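Long-range contacts in predicted acetamidase/formamidase (Thermoanaerobacter tengcongensis, PDB 3TKK), which probably hydrolyses carbon-nitrogen bonds of linear amides such as acetamide or formamide, and binds zinc and calcium ions: residues Met3-Ser8 with Ser28-Glu33; Pro22-Lys27 with Gly64-Glu69; Val79-Ile84 with Gly203-Glu208; Ile84-Lys89 with Val130-Gly135; Glu165-Tyr170 with Val222-Val227. All coordinates share one frame; numbering follows the deposited sequence.

Interaction 1. Residues Met3-Ser8 with Ser28-Glu33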
# COMPACT_ATOMS: atom_id res chain seq x y z
N MET A 3 16.04 26.73 21.51
CA MET A 3 16.07 26.15 22.83
C MET A 3 15.79 24.67 22.71
O MET A 3 15.15 24.29 21.75
CB MET A 3 15.01 26.85 23.70
CG MET A 3 15.35 28.31 23.85
SD MET A 3 16.42 28.59 25.22
CE MET A 3 15.26 28.28 26.53
N LYS A 4 16.24 23.88 23.69
CA LYS A 4 15.83 22.49 23.81
C LYS A 4 15.13 22.19 25.13
O LYS A 4 15.72 22.40 26.19
CB LYS A 4 17.01 21.52 23.70
CG LYS A 4 16.62 20.04 23.43
CD LYS A 4 17.88 19.13 23.71
CE LYS A 4 17.75 17.68 23.18
NZ LYS A 4 19.15 17.22 22.52
N TYR A 5 13.93 21.67 25.07
CA TYR A 5 13.22 21.28 26.28
C TYR A 5 12.94 19.79 26.35
O TYR A 5 12.80 19.11 25.34
CB TYR A 5 11.84 22.01 26.38
CG TYR A 5 12.02 23.51 26.26
CD1 TYR A 5 11.63 24.18 25.13
CD2 TYR A 5 12.54 24.22 27.30
CE1 TYR A 5 11.78 25.55 25.01
CE2 TYR A 5 12.74 25.61 27.20
CZ TYR A 5 12.33 26.28 26.05
OH TYR A 5 12.52 27.64 25.95
N SER A 6 12.75 19.31 27.55
CA SER A 6 12.30 17.92 27.74
C SER A 6 10.90 17.93 28.32
O SER A 6 10.61 18.68 29.25
CB SER A 6 13.34 17.29 28.68
OG SER A 6 12.69 16.36 29.49
N LEU A 7 9.98 17.16 27.78
CA LEU A 7 8.61 17.20 28.21
C LEU A 7 8.28 15.76 28.67
O LEU A 7 8.34 14.79 27.88
CB LEU A 7 7.70 17.53 27.04
CG LEU A 7 6.21 17.60 27.36
CD1 LEU A 7 6.01 18.63 28.48
CD2 LEU A 7 5.45 17.99 26.08
N SER A 8 7.84 15.64 29.93
CA SER A 8 7.64 14.34 30.50
C SER A 8 6.18 13.86 30.30
O SER A 8 5.27 14.66 30.07
CB SER A 8 8.12 14.47 31.96
OG SER A 8 7.56 13.50 32.78
N SER A 28 9.14 28.67 17.24
CA SER A 28 9.47 27.97 15.97
C SER A 28 10.97 27.76 15.97
O SER A 28 11.74 28.71 16.22
CB SER A 28 9.10 28.86 14.76
OG SER A 28 9.50 28.19 13.57
N GLY A 29 11.39 26.53 15.74
CA GLY A 29 12.81 26.20 15.68
C GLY A 29 13.28 25.47 16.92
O GLY A 29 14.44 25.02 16.99
N ASP A 30 12.44 25.42 17.95
CA ASP A 30 12.90 24.87 19.27
C ASP A 30 12.81 23.33 19.14
O ASP A 30 11.96 22.81 18.34
CB ASP A 30 11.95 25.25 20.43
CG ASP A 30 12.22 26.63 20.98
OD1 ASP A 30 13.25 27.16 20.71
OD2 ASP A 30 11.32 27.18 21.65
N GLU A 31 13.58 22.63 19.97
CA GLU A 31 13.56 21.20 19.98
C GLU A 31 12.88 20.73 21.27
O GLU A 31 13.00 21.40 22.25
CB GLU A 31 15.01 20.70 20.02
CG GLU A 31 15.64 20.53 18.64
CD GLU A 31 16.99 19.81 18.68
OE1 GLU A 31 17.76 19.85 19.65
OE2 GLU A 31 17.29 19.17 17.70
N LEU A 32 12.26 19.55 21.27
CA LEU A 32 11.82 18.88 22.47
C LEU A 32 12.18 17.40 22.48
O LEU A 32 11.93 16.76 21.48
CB LEU A 32 10.27 18.92 22.54
CG LEU A 32 9.74 20.32 22.79
CD1 LEU A 32 9.08 20.95 21.49
CD2 LEU A 32 8.68 20.24 23.91
N GLU A 33 12.54 16.84 23.64
CA GLU A 33 12.54 15.39 23.87
C GLU A 33 11.30 15.08 24.62
O GLU A 33 11.09 15.61 25.78
CB GLU A 33 13.72 14.90 24.76
CG GLU A 33 15.03 15.39 24.30
CD GLU A 33 16.26 14.65 24.99
OE1 GLU A 33 16.09 13.45 25.40
OE2 GLU A 33 17.39 15.23 25.09
O HOH W 1 11.55 28.81 23.88
O HOH W 2 11.47 13.84 27.80

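Interaction 2. Residues Pro22-Lys27 with Gly64-Glu69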
# COMPACT_ATOMS: atom_id res chain seq x y z
N PRO A 22 -2.05 24.11 27.27
CA PRO A 22 -0.69 23.82 26.82
C PRO A 22 0.11 23.35 28.02
O PRO A 22 0.01 23.92 29.14
CB PRO A 22 -0.14 25.19 26.40
CG PRO A 22 -1.30 25.99 26.08
CD PRO A 22 -2.45 25.51 26.99
N ALA A 23 0.88 22.31 27.79
CA ALA A 23 1.76 21.75 28.85
C ALA A 23 2.97 22.65 28.87
O ALA A 23 3.63 22.81 29.90
CB ALA A 23 2.18 20.28 28.50
N ILE A 24 3.25 23.24 27.72
CA ILE A 24 4.48 24.06 27.60
C ILE A 24 4.32 24.88 26.28
O ILE A 24 3.55 24.48 25.37
CB ILE A 24 5.72 23.19 27.56
CG1 ILE A 24 6.98 24.03 27.62
CG2 ILE A 24 5.72 22.21 26.30
CD1 ILE A 24 8.32 23.08 27.61
N SER A 25 4.89 26.06 26.30
CA SER A 25 5.05 26.93 25.13
C SER A 25 6.49 26.95 24.65
O SER A 25 7.41 27.13 25.45
CB SER A 25 4.67 28.41 25.47
OG SER A 25 3.30 28.52 25.52
N VAL A 26 6.66 26.80 23.33
CA VAL A 26 7.95 26.83 22.71
C VAL A 26 7.79 27.75 21.47
O VAL A 26 6.65 28.21 21.14
CB VAL A 26 8.40 25.40 22.27
CG1 VAL A 26 8.38 24.40 23.46
CG2 VAL A 26 7.48 24.87 21.11
N LYS A 27 8.93 28.02 20.81
CA LYS A 27 8.93 28.85 19.60
C LYS A 27 9.36 28.06 18.39
O LYS A 27 10.00 26.96 18.49
CB LYS A 27 9.91 30.08 19.74
CG LYS A 27 9.77 30.88 21.04
CD LYS A 27 10.91 32.00 21.13
CE LYS A 27 10.96 32.66 22.51
NZ LYS A 27 9.70 33.39 22.55
N GLY A 64 1.80 16.07 25.75
CA GLY A 64 1.43 17.37 25.22
C GLY A 64 0.21 17.95 25.97
O GLY A 64 -0.20 17.46 27.06
N PRO A 65 -0.38 19.02 25.42
CA PRO A 65 -0.03 19.58 24.13
C PRO A 65 1.06 20.65 24.22
O PRO A 65 1.32 21.22 25.28
CB PRO A 65 -1.37 20.18 23.62
CG PRO A 65 -2.23 20.33 24.88
CD PRO A 65 -1.52 19.69 26.06
N ILE A 66 1.79 20.80 23.14
CA ILE A 66 2.80 21.83 23.04
C ILE A 66 2.25 23.04 22.24
O ILE A 66 1.79 22.89 21.10
CB ILE A 66 3.95 21.21 22.24
CG1 ILE A 66 4.46 19.97 23.00
CG2 ILE A 66 5.04 22.28 21.90
CD1 ILE A 66 5.33 18.95 22.01
N PHE A 67 2.26 24.20 22.86
CA PHE A 67 1.85 25.43 22.18
C PHE A 67 3.07 25.95 21.49
O PHE A 67 4.13 26.10 22.14
CB PHE A 67 1.33 26.41 23.22
CG PHE A 67 0.78 27.63 22.69
CD1 PHE A 67 -0.63 27.82 22.60
CD2 PHE A 67 1.63 28.62 22.23
CE1 PHE A 67 -1.16 29.01 22.12
CE2 PHE A 67 1.12 29.84 21.71
CZ PHE A 67 -0.29 30.07 21.69
N VAL A 68 2.94 26.20 20.17
CA VAL A 68 4.05 26.63 19.40
C VAL A 68 3.78 28.08 19.04
O VAL A 68 2.90 28.35 18.29
CB VAL A 68 4.22 25.77 18.09
CG1 VAL A 68 5.33 26.38 17.22
CG2 VAL A 68 4.54 24.28 18.54
N GLU A 69 4.56 28.99 19.59
CA GLU A 69 4.37 30.42 19.31
C GLU A 69 4.42 30.76 17.83
O GLU A 69 5.37 30.39 17.21
CB GLU A 69 5.40 31.29 20.08
CG GLU A 69 4.88 31.46 21.53
CD GLU A 69 5.80 32.20 22.48
OE1 GLU A 69 6.83 32.80 22.09
OE2 GLU A 69 5.46 32.16 23.68

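Interaction 3. Residues Val79-Ile84 with Gly203-Glu208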
# COMPACT_ATOMS: atom_id res chain seq x y z
N VAL A 79 7.15 19.23 11.81
CA VAL A 79 7.65 18.53 12.96
C VAL A 79 8.71 17.56 12.42
O VAL A 79 8.45 16.60 11.68
CB VAL A 79 6.55 17.76 13.73
CG1 VAL A 79 7.19 17.02 14.99
CG2 VAL A 79 5.28 18.62 14.03
N LYS A 80 9.94 17.84 12.72
CA LYS A 80 11.03 16.99 12.27
C LYS A 80 11.26 15.94 13.36
O LYS A 80 11.67 16.31 14.52
CB LYS A 80 12.28 17.88 12.07
CG LYS A 80 13.47 17.09 11.53
CD LYS A 80 14.74 18.01 11.28
CE LYS A 80 14.54 19.08 10.21
NZ LYS A 80 13.55 20.09 10.70
N ILE A 81 11.08 14.64 13.01
CA ILE A 81 11.36 13.51 13.91
C ILE A 81 12.89 13.15 13.80
O ILE A 81 13.32 12.56 12.79
CB ILE A 81 10.54 12.30 13.54
CG1 ILE A 81 9.02 12.70 13.42
CG2 ILE A 81 10.75 11.21 14.67
CD1 ILE A 81 8.58 13.43 14.67
N LYS A 82 13.65 13.48 14.82
CA LYS A 82 15.11 13.26 14.78
C LYS A 82 15.48 11.95 15.39
O LYS A 82 16.28 11.27 14.85
CB LYS A 82 15.76 14.44 15.46
CG LYS A 82 15.51 15.77 14.67
CD LYS A 82 16.52 16.78 15.15
CE LYS A 82 16.14 18.19 14.70
NZ LYS A 82 17.29 19.12 15.10
N LYS A 83 14.94 11.59 16.53
CA LYS A 83 15.26 10.31 17.13
C LYS A 83 14.10 9.70 17.80
O LYS A 83 13.32 10.41 18.43
CB LYS A 83 16.25 10.49 18.25
CG LYS A 83 17.62 10.16 17.85
CD LYS A 83 18.34 9.91 19.14
CE LYS A 83 18.34 11.21 20.02
NZ LYS A 83 19.78 11.77 20.00
N ILE A 84 14.01 8.38 17.78
CA ILE A 84 12.96 7.74 18.58
C ILE A 84 13.65 6.67 19.45
O ILE A 84 14.29 5.76 18.89
CB ILE A 84 11.94 7.06 17.66
CG1 ILE A 84 11.22 8.07 16.79
CG2 ILE A 84 10.81 6.28 18.36
CD1 ILE A 84 10.16 7.35 15.89
N GLY A 203 8.53 5.25 25.23
CA GLY A 203 9.78 5.70 24.74
C GLY A 203 9.93 7.20 24.79
O GLY A 203 9.15 7.89 25.47
N LYS A 204 10.78 7.69 23.92
CA LYS A 204 11.18 9.10 23.96
C LYS A 204 11.49 9.56 22.49
O LYS A 204 12.12 8.78 21.72
CB LYS A 204 12.42 9.18 24.87
CG LYS A 204 13.01 10.54 25.02
CD LYS A 204 14.02 10.70 26.29
CE LYS A 204 14.55 12.26 26.36
NZ LYS A 204 14.67 13.22 27.69
N VAL A 205 10.96 10.72 22.08
CA VAL A 205 11.06 11.20 20.68
C VAL A 205 11.80 12.55 20.77
O VAL A 205 11.31 13.49 21.51
CB VAL A 205 9.66 11.48 20.06
CG1 VAL A 205 9.78 12.22 18.65
CG2 VAL A 205 8.86 10.17 19.95
N LEU A 206 12.99 12.65 20.13
CA LEU A 206 13.59 13.97 19.83
C LEU A 206 13.01 14.60 18.59
O LEU A 206 13.20 14.07 17.45
CB LEU A 206 15.15 13.91 19.76
CG LEU A 206 15.89 15.24 19.52
CD1 LEU A 206 15.70 16.25 20.64
CD2 LEU A 206 17.53 15.05 19.38
N LEU A 207 12.26 15.71 18.75
CA LEU A 207 11.69 16.38 17.58
C LEU A 207 11.97 17.89 17.57
O LEU A 207 12.39 18.52 18.59
CB LEU A 207 10.22 16.18 17.45
CG LEU A 207 9.38 16.57 18.66
CD1 LEU A 207 9.25 18.05 18.67
CD2 LEU A 207 7.99 15.80 18.67
N GLU A 208 11.71 18.48 16.43
CA GLU A 208 11.89 19.93 16.33
C GLU A 208 10.62 20.46 15.68
O GLU A 208 10.01 19.73 14.90
CB GLU A 208 13.11 20.26 15.47
CG GLU A 208 13.06 21.71 15.09
CD GLU A 208 14.25 22.18 14.25
OE1 GLU A 208 15.31 21.51 14.33
OE2 GLU A 208 14.10 23.20 13.51

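Interaction 4. Residues Ile84-Lys89 with Val130-Gly135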
# COMPACT_ATOMS: atom_id res chain seq x y z
N ILE A 84 14.01 8.38 17.78
CA ILE A 84 12.96 7.74 18.58
C ILE A 84 13.65 6.67 19.45
O ILE A 84 14.29 5.76 18.89
CB ILE A 84 11.94 7.06 17.66
CG1 ILE A 84 11.22 8.07 16.79
CG2 ILE A 84 10.81 6.28 18.36
CD1 ILE A 84 10.16 7.35 15.89
N GLU A 85 13.54 6.72 20.77
CA GLU A 85 14.02 5.59 21.55
C GLU A 85 12.90 4.82 22.16
O GLU A 85 11.85 5.43 22.52
CB GLU A 85 15.07 6.08 22.58
CG GLU A 85 16.23 6.75 21.83
CD GLU A 85 17.04 7.78 22.70
OE1 GLU A 85 17.59 8.78 22.13
OE2 GLU A 85 17.14 7.57 23.94
N VAL A 86 12.97 3.49 22.16
CA VAL A 86 11.83 2.73 22.62
C VAL A 86 12.29 1.95 23.91
O VAL A 86 13.43 1.60 24.07
CB VAL A 86 11.23 1.76 21.58
CG1 VAL A 86 10.80 2.60 20.28
CG2 VAL A 86 12.26 0.60 21.27
N ALA A 87 11.34 1.69 24.80
CA ALA A 87 11.62 0.89 25.99
C ALA A 87 12.06 -0.55 25.64
O ALA A 87 11.89 -1.00 24.49
CB ALA A 87 10.54 0.90 26.94
N GLU A 88 12.67 -1.23 26.61
CA GLU A 88 13.20 -2.61 26.39
C GLU A 88 12.15 -3.71 26.46
O GLU A 88 12.46 -4.90 26.33
CB GLU A 88 14.39 -2.89 27.35
CG GLU A 88 13.98 -2.60 28.66
CD GLU A 88 15.07 -2.81 29.71
OE1 GLU A 88 15.37 -4.00 30.02
OE2 GLU A 88 15.59 -1.79 30.22
N LYS A 89 10.90 -3.35 26.69
CA LYS A 89 9.86 -4.34 26.46
C LYS A 89 8.67 -3.71 25.73
O LYS A 89 8.58 -2.50 25.68
CB LYS A 89 9.37 -4.95 27.74
CG LYS A 89 8.32 -4.17 28.44
CD LYS A 89 8.44 -4.59 29.93
CE LYS A 89 8.05 -3.40 30.83
NZ LYS A 89 6.61 -3.13 30.67
N VAL A 130 14.16 -3.75 14.98
CA VAL A 130 13.12 -2.73 15.34
C VAL A 130 12.99 -1.74 14.19
O VAL A 130 13.96 -1.58 13.41
CB VAL A 130 13.47 -1.96 16.65
CG1 VAL A 130 13.25 -2.93 17.81
CG2 VAL A 130 14.94 -1.51 16.63
N LYS A 131 11.81 -1.16 14.02
CA LYS A 131 11.62 -0.04 13.06
C LYS A 131 10.70 0.94 13.77
O LYS A 131 9.51 1.02 13.52
CB LYS A 131 11.04 -0.53 11.72
CG LYS A 131 12.06 -1.44 10.97
CD LYS A 131 11.25 -1.90 9.69
CE LYS A 131 12.22 -2.73 8.73
NZ LYS A 131 11.27 -3.61 7.97
N PRO A 132 11.27 1.75 14.67
CA PRO A 132 10.34 2.55 15.57
C PRO A 132 9.60 3.61 14.85
O PRO A 132 10.13 4.21 13.90
CB PRO A 132 11.30 3.28 16.49
CG PRO A 132 12.43 2.25 16.54
CD PRO A 132 12.61 1.74 15.14
N MET A 133 8.37 3.89 15.30
CA MET A 133 7.59 4.84 14.57
C MET A 133 6.59 5.42 15.59
O MET A 133 6.47 4.90 16.73
CB MET A 133 6.72 4.14 13.45
CG MET A 133 5.83 2.95 14.01
SD MET A 133 4.46 2.47 12.93
CE MET A 133 3.45 3.82 13.26
N ILE A 134 5.93 6.49 15.18
CA ILE A 134 5.08 7.17 16.12
C ILE A 134 3.66 6.93 15.57
O ILE A 134 3.41 7.33 14.40
CB ILE A 134 5.36 8.72 16.19
CG1 ILE A 134 6.85 9.00 16.72
CG2 ILE A 134 4.10 9.34 17.00
CD1 ILE A 134 7.50 10.33 16.31
N GLY A 135 2.78 6.30 16.33
CA GLY A 135 1.44 6.00 15.84
C GLY A 135 0.44 7.17 15.95
O GLY A 135 -0.44 7.32 15.10

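Interaction 5. Residues Glu165-Tyr170 with Val222-Val227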
# COMPACT_ATOMS: atom_id res chain seq x y z
N GLU A 165 12.41 8.17 12.50
CA GLU A 165 13.47 9.07 12.46
C GLU A 165 13.70 9.45 11.04
O GLU A 165 13.66 8.56 10.21
CB GLU A 165 14.74 8.29 13.02
CG GLU A 165 14.59 7.96 14.50
CD GLU A 165 15.96 7.43 15.05
OE1 GLU A 165 16.20 7.33 16.24
OE2 GLU A 165 16.79 7.12 14.22
N GLY A 166 14.07 10.72 10.76
CA GLY A 166 14.48 11.11 9.41
C GLY A 166 13.20 11.75 8.78
O GLY A 166 13.27 12.38 7.75
N ALA A 167 12.06 11.52 9.35
CA ALA A 167 10.86 12.07 8.64
C ALA A 167 10.42 13.44 9.14
O ALA A 167 10.76 13.78 10.28
CB ALA A 167 9.79 11.13 8.73
N GLU A 168 9.61 14.14 8.34
CA GLU A 168 9.01 15.39 8.70
C GLU A 168 7.53 15.25 8.47
O GLU A 168 7.12 14.86 7.40
CB GLU A 168 9.53 16.45 7.71
CG GLU A 168 10.92 16.95 8.04
CD GLU A 168 11.45 17.71 6.81
OE1 GLU A 168 10.64 18.09 5.89
OE2 GLU A 168 12.62 17.89 6.76
N VAL A 169 6.72 15.55 9.45
CA VAL A 169 5.27 15.54 9.26
C VAL A 169 4.71 16.98 9.25
O VAL A 169 5.12 17.79 10.16
CB VAL A 169 4.67 14.84 10.45
CG1 VAL A 169 3.20 14.57 10.10
CG2 VAL A 169 5.43 13.50 10.65
N TYR A 170 3.82 17.31 8.32
CA TYR A 170 3.39 18.64 8.17
C TYR A 170 1.98 18.59 8.50
O TYR A 170 1.29 17.78 7.95
CB TYR A 170 3.58 19.06 6.71
CG TYR A 170 5.04 19.18 6.35
CD1 TYR A 170 5.64 20.46 6.29
CD2 TYR A 170 5.78 18.08 6.07
CE1 TYR A 170 6.92 20.62 5.93
CE2 TYR A 170 7.09 18.21 5.66
CZ TYR A 170 7.67 19.47 5.63
OH TYR A 170 8.96 19.63 5.25
N VAL A 222 3.65 13.56 5.03
CA VAL A 222 4.93 13.09 5.65
C VAL A 222 5.94 13.11 4.60
O VAL A 222 5.70 12.70 3.41
CB VAL A 222 4.86 11.69 6.40
CG1 VAL A 222 4.20 10.68 5.54
CG2 VAL A 222 6.40 11.23 6.75
N LYS A 223 7.14 13.57 4.96
CA LYS A 223 8.18 13.56 3.94
C LYS A 223 9.35 12.82 4.56
O LYS A 223 9.71 13.11 5.69
CB LYS A 223 8.62 14.98 3.62
CG LYS A 223 9.92 15.04 2.69
CD LYS A 223 10.32 16.50 2.35
CE LYS A 223 11.72 16.57 1.62
NZ LYS A 223 12.09 18.00 1.63
N THR A 224 9.94 11.87 3.83
CA THR A 224 11.00 11.10 4.38
C THR A 224 12.12 11.51 3.50
O THR A 224 12.00 12.44 2.68
CB THR A 224 10.78 9.55 4.26
OG1 THR A 224 10.82 9.24 2.86
CG2 THR A 224 9.30 9.11 4.83
N ALA A 225 13.25 10.86 3.70
CA ALA A 225 14.40 11.11 2.80
C ALA A 225 14.13 10.83 1.31
O ALA A 225 14.75 11.47 0.40
CB ALA A 225 15.55 10.26 3.24
N GLU A 226 13.18 9.95 1.07
CA GLU A 226 12.88 9.41 -0.28
C GLU A 226 11.54 9.81 -0.91
O GLU A 226 11.50 10.11 -2.10
CB GLU A 226 13.13 7.89 -0.24
CG GLU A 226 14.59 7.53 0.35
CD GLU A 226 15.76 8.09 -0.46
OE1 GLU A 226 15.59 8.22 -1.69
OE2 GLU A 226 16.92 8.35 0.07
N VAL A 227 10.47 10.00 -0.11
CA VAL A 227 9.15 10.18 -0.66
C VAL A 227 8.44 11.19 0.19
O VAL A 227 8.89 11.54 1.37
CB VAL A 227 8.32 8.87 -0.59
CG1 VAL A 227 8.97 7.77 -1.47
CG2 VAL A 227 8.22 8.43 0.86
O HOH W 3 12.55 14.18 5.73
O HOH W 4 12.36 19.02 4.01

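Interaction 1. Residues Met3-Ser8 with Ser28-Glu33
Residues Met3-Ser8 and Ser28-Glu33 run in the same direction, the axes of strands 4-7 and 31-33 approaching to 4.5 Å at 29°, and pair through three parallel beta bridges, Lys4 with Glu31, Tyr5 with Leu32 and Ser6 with Glu33. Strand 4-7 is outermost in the large mixed sheet within this chain. Glu31 N donates to Met3 O and Tyr5 N to Glu31 O; the pattern repeats two residues on, where Glu33 N reaches Tyr5 O and Leu7 N reaches Glu33 O, both at 2.8 Å.

The two faces differ in character. On that of Lys4, the lysine chain leans over two carboxylates. Its CG is turned away from its own backbone N and lies 3.8 Å from Glu31 CB, while NZ makes a long salt bridge of 3.7 Å to Glu33 OE2. Both acids have stronger partners elsewhere, Glu33 in Lys204 of the adjacent strand 203-212 and Glu31 in Lys82 of strand 76-86 beyond it. On the other face Tyr5 and Leu32 turn toward Val26 of strand 24-27, and Leu32 CD2 touches Leu7 CB.

Asp30 closes the start of the pairing. Its OD1, also bonded to Ser1 OG, takes the Met3 N-H from above the carboxylate plane, 42° out of it. OD2 lies at the Tyr5 ring edge, the two planes 84° apart, and a water joins the groups, 2.6 Å from Tyr5 OH and 2.8 Å from Asp30 OD2.

Interaction 2. Residues Pro22-Lys27 with Gly64-Glu69
Ile24 with Ile66, Ser25 with Phe67 and Val26 with Val68 form parallel beta bridges that add strand 24-27 to strand 62-69 in the second mixed sheet of the fold; the short axes are 4.6 Å apart and inclined by 33°. Four backbone hydrogen bonds join the two segments. Ahead of the strand proper, Ala23 N already donates to Pro65 O; Phe67 N then binds Ile24 O, Val26 N binds Phe67 O, and Glu69 N binds Val26 O at 2.7 Å.

Apolar contacts divide between two faces. On that of Ile24 and Val26, side chains of both strands lie in a row: Ile24 CG2 lies 4.2 Å from Ile66 CG1, the two chains side by side. Val26 CG2, held between its own backbone N and carbonyl carbon, points across the gap and meets both Ile66 CG2, at 3.6 Å, and Val68 CG2, at 3.9 Å. This face turns to the large sheet, where Tyr5, Leu7 and Leu32 lie against it, as expected of two sheets packed face to face. On the reverse face Pro22 lies alongside Phe67, CB against CB at 3.7 Å, and Ser25 OG approaches Phe67 CB and CD2 obliquely.

The charged contact comes last along the strands, on the face of Ser25 and Phe67. Lys27 and Glu69 extend side by side, and the bend at the end of the lysine (chi4 -67°) brings NZ to the syn side of Glu69 OE1 at 3.0 Å, 22° out of the carboxylate plane.

Interaction 3. Residues Val79-Ile84 with Gly203-Glu208
Lys82 and Lys83 both face Leu206, so that Val79-Ile84 has one residue more than the opposite strand of this antiparallel pair. Leu206 O takes two N-H groups: Lys82 N at 2.7 Å, nearly head-on to the carbonyl, and Lys83 N at 3.2 Å, in the carbonyl plane on a lone pair; Leu206 N in turn donates to Lys83 O. Lys82 CB sits over Leu206 CG, and the Lys83 chain bends (chi3 -62°) until CE lies 4.0 Å from Leu206 CD2, giving the leucine a lysine stem on each of two adjacent sides.

From there Lys82 runs out extended, crossing Glu208; CE rests 3.7 Å from Glu208 CB, and NZ reaches Glu208 OE1 in a salt bridge whose hydrogen bond is weak. The firmer partner of NZ is Glu31, in the strand beyond.

The other face is apolar. Leu207 CD2 meets Val79 CG1 at 4.0 Å, and Leu207 CB fits near Ile81 CD1. Further along, Ile81 CG2 touches Val205 CG1, while Ile84 CG1 reaches Val205 CG2 only at 4.5 Å. Leu182 and Leu185 of strand 180-186, with Ile134, fill in against this side. Regular pairing resumes where Lys80 and Glu208 exchange two backbone bonds. One residue of extra length on one strand, with two N-H groups on one carbonyl, is the signature of a classic beta bulge, set here mid-sheet.

Interaction 4. Residues Ile84-Lys89 with Val130-Gly135
With CG2 of Ile84 anti to the backbone N and CG1 beside that N (chi1 -64°), the two branches of the isoleucine are sent to different neighbours: CG2 meets Pro132, while the extended CG1 arm (chi2 -179°) carries CD1 on to Met133 and Ile134. Val86, two residues along on the same side of the strand, has chi1 of -57°, which sets its CG1 away from the carbonyl carbon and toward the CB-CG side of the proline ring.

Pro132 CB is thereby touched by two residues of one strand face, by Ile84 CG2 at 3.6 Å and by Val86 CG1 at 3.9 Å. The valine and proline side chains cross at about a right angle, and Val86 CG1 also reaches Pro132 CG; the isoleucine slants past the ring. Beyond the proline, Ile84 CD1 lies 3.7 Å from Pro132 O and 3.8 Å from Met133 CA.

No hydrogen bond joins Ile84-Lys89 to Val130-Gly135, because this is a contact between layers: the end of strand 76-86, in the large mixed sheet, lies against Pro132 and the start of strand 133-138, in the second one. The backbones stay apart, with Ile84 CA and Pro132 CA 6.5 Å from each other. Leu185 of strand 180-186 packs on both Ile84 and Ile134, extending the apolar layer.

Met133 turns its side chain from Ile84 to the opposite side, against the zinc ligand His186 and about 7 Å from the bound zinc and calcium. One residue further on, Ile134 points CG1 back into the interface, 3.8 Å from Ile84 CD1, with its own CD1 4.0 Å from the same methyl.

Interaction 5. Residues Glu165-Tyr170 with Val222-Val227
A short antiparallel pairing in the large mixed sheet links strand 168-172 to the end of strand 221-223, just where the second chain segment turns away. Glu168 and Lys223 form the hydrogen-bonded pair: each backbone N donates to the other's O at 2.8 Å. Val169 and Val222 follow as the non-hydrogen-bonded pair.

On one face Glu168 and Lys223 extend side by side. Their charged ends do not meet directly; a water spans them, donating to Glu168 OE1 and accepting from Lys223 NZ. Tyr170 lies on the same side. With its ring carbon CG beside the backbone N (chi1 -69°), the ring comes back along the strand, and OH donates to Glu168 OE1, though the modelled length of 2.4 Å is so short as to be doubtful. The ring edge at CE2 faces Lys223 CB, 4.1 Å away, while Phe301 meets the ring edge-to-face.

On the reverse face Val222 CG2 packs on Ala167 CB at 3.9 Å. A second water, donating to Gly166 O and Lys223 O, continues the link where direct bonding stops.

Beyond the pairing the chain reverses. Thr224 OG1 accepts from Glu226 N, and from Val227 N at 3.1 Å, while Thr224 N binds Val227 O at 2.7 Å. This reversal, leading straight into strand 227-234, is an ST turn extended to an ST motif at the head of a beta hairpin.

Overall arrangement
Four of the five contacts involve strands of one large mixed sheet. Across it, interaction 1 joins strands 4-7 and 31-36, interaction 3 joins 203-212 and 76-86, and interaction 5 joins 168-172 and 221-223; their centres lie about 10 Å (1 to 3) and about 12 Å (3 to 5) apart. Interaction 2 belongs to the second sheet and meets interaction 1 through Tyr5, Leu7, Val26 and Ile66. Interaction 4 shares Ile84 with interaction 3 and connects the same two layers nearer the metal site. Along the chain, interactions 1 and 2 alternate, as do 3 and 5, so sequence-distant parts are interleaved into a two-layered body.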